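Local coordinates for putative outer membrane lipoprotein (Salmonella typhimurium LT2, PDB 2RD1) that is of unknown function but is probably a small lipid-anchored protein of the bacterial cell envelope, belonging to the DUF903 family, at residues 5-10 with 48-53. Sequence-based numbering, arbitrary orientation.
Sequences YVMTTK and AQLIKA
The Tyr5 ring lies with one face over the backbone of Lys52, whose CA sits 3.7 Å from the ring centroid and 15° off its normal, a CH-pi contact offset toward the CD2 rim. Leu50 CD2 approaches the same ring obliquely, 4.4 Å from Tyr5 CD2. With CG anti to its own carbonyl carbon (chi1 -89°), Tyr5 leans across the neighbouring strand, and the Lys52 chain crosses the ring: CB and CG pass over CE1, CE2 and CZ, then the bend at chi3 brings CE to 3.1 Å from Tyr5 OH. Next along this face, selenomethionine Met7 and Leu50 run side by side in the same direction, Met7 CE and Leu50 CD1 tightly packed at 3.5 Å. Pro21, from a loop, touches the side chains of Tyr5, Met7 and Leu50. Strand 4-9 is the middle strand of a three-stranded antiparallel sheet, between 14-18 and 47-52, in a small all-beta domain of the SH3-like clan. Val6 and Ile51 form a hydrogen-bonded pair through two nearly straight bonds, Val6 N to Ile51 O (2.7 Å) and Ile51 N to Val6 O (2.9 Å). Thr8 N likewise donates to Gln49 O. Near the start of strand 47-52 the ladder becomes a classic beta bulge: Thr8 O accepts from both Gln49 N (3.2 Å) and Ala48 N (2.6 Å), the latter in the carbonyl plane but bent at the hydrogen (141°). In this bulge Ala48 CB turns toward the partner strand and meets Thr8 CG2, while Val6, Thr8, Gln49 and Ile51 share the sheet face opposite Tyr5 and Met7.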
# COMPACT_ATOMS: atom_id res chain seq x y z
N TYR A 5 -3.54 4.06 3.87
CA TYR A 5 -2.10 4.00 3.72
C TYR A 5 -1.86 4.39 2.28
O TYR A 5 -2.73 4.17 1.43
CB TYR A 5 -1.56 2.59 3.94
CG TYR A 5 -1.20 2.27 5.37
CD1 TYR A 5 -2.18 2.10 6.34
CD2 TYR A 5 0.13 2.12 5.75
CE1 TYR A 5 -1.84 1.80 7.67
CE2 TYR A 5 0.48 1.82 7.07
CZ TYR A 5 -0.51 1.65 8.02
OH TYR A 5 -0.15 1.35 9.31
N VAL A 6 -0.71 4.99 2.03
CA VAL A 6 -0.35 5.39 0.68
C VAL A 6 0.88 4.59 0.30
O VAL A 6 1.91 4.62 0.98
CB VAL A 6 -0.03 6.89 0.59
CG1 VAL A 6 0.49 7.22 -0.81
CG2 VAL A 6 -1.27 7.69 0.90
N MSE A 7 0.73 3.85 -0.79
CA MSE A 7 1.77 2.99 -1.32
C MSE A 7 2.41 3.64 -2.53
O MSE A 7 1.71 4.11 -3.43
CB MSE A 7 1.15 1.65 -1.72
CG MSE A 7 2.09 0.67 -2.38
SE MSE A 7 1.13 -0.90 -3.00
CE MSE A 7 1.07 -1.88 -1.34
N THR A 8 3.73 3.66 -2.56
CA THR A 8 4.46 4.21 -3.69
C THR A 8 5.19 3.05 -4.35
O THR A 8 5.91 2.31 -3.69
CB THR A 8 5.47 5.27 -3.25
OG1 THR A 8 4.77 6.34 -2.60
CG2 THR A 8 6.22 5.83 -4.46
N THR A 9 4.99 2.88 -5.65
CA THR A 9 5.63 1.77 -6.34
C THR A 9 6.96 2.14 -6.98
O THR A 9 7.27 3.32 -7.18
CB THR A 9 4.69 1.14 -7.41
OG1 THR A 9 4.50 2.06 -8.49
CG2 THR A 9 3.32 0.79 -6.78
N LYS A 10 7.74 1.12 -7.28
CA LYS A 10 9.05 1.28 -7.90
C LYS A 10 8.96 2.09 -9.18
O LYS A 10 9.80 2.95 -9.43
CB LYS A 10 9.65 -0.10 -8.18
CG LYS A 10 11.07 -0.06 -8.73
CD LYS A 10 11.66 -1.46 -8.82
CE LYS A 10 13.07 -1.43 -9.39
NZ LYS A 10 13.70 -2.78 -9.37
N ALA A 48 7.94 0.77 -3.14
CA ALA A 48 8.97 1.69 -2.69
C ALA A 48 8.73 2.12 -1.25
O ALA A 48 9.62 2.01 -0.40
CB ALA A 48 9.02 2.91 -3.61
N GLN A 49 7.53 2.62 -0.98
CA GLN A 49 7.16 3.04 0.37
C GLN A 49 5.71 2.73 0.73
O GLN A 49 4.84 2.68 -0.12
CB GLN A 49 7.46 4.53 0.57
CG GLN A 49 8.88 4.78 1.06
CD GLN A 49 9.26 6.24 1.18
OE1 GLN A 49 9.26 6.98 0.18
NE2 GLN A 49 9.58 6.68 2.39
N LEU A 50 5.48 2.51 2.01
CA LEU A 50 4.14 2.20 2.51
C LEU A 50 3.94 3.12 3.71
O LEU A 50 4.41 2.84 4.80
CB LEU A 50 4.08 0.76 2.97
CG LEU A 50 2.77 0.02 2.72
CD1 LEU A 50 2.86 -0.68 1.37
CD2 LEU A 50 2.55 -1.01 3.82
N ILE A 51 3.22 4.21 3.50
CA ILE A 51 3.04 5.19 4.56
C ILE A 51 1.61 5.40 5.05
O ILE A 51 0.70 5.59 4.24
CB ILE A 51 3.63 6.53 4.09
CG1 ILE A 51 5.12 6.33 3.79
CG2 ILE A 51 3.39 7.63 5.13
CD1 ILE A 51 5.81 7.52 3.13
N LYS A 52 1.44 5.35 6.37
CA LYS A 52 0.13 5.54 6.97
C LYS A 52 -0.26 7.00 6.74
O LYS A 52 0.49 7.91 7.10
CB LYS A 52 0.16 5.25 8.48
CG LYS A 52 -1.24 5.20 9.09
CD LYS A 52 -1.24 5.10 10.61
CE LYS A 52 -0.77 3.75 11.12
NZ LYS A 52 -0.85 3.67 12.62
N ALA A 53 -1.42 7.23 6.15
CA ALA A 53 -1.86 8.59 5.86
C ALA A 53 -2.24 9.37 7.11
O ALA A 53 -2.73 8.80 8.09
CB ALA A 53 -3.05 8.56 4.89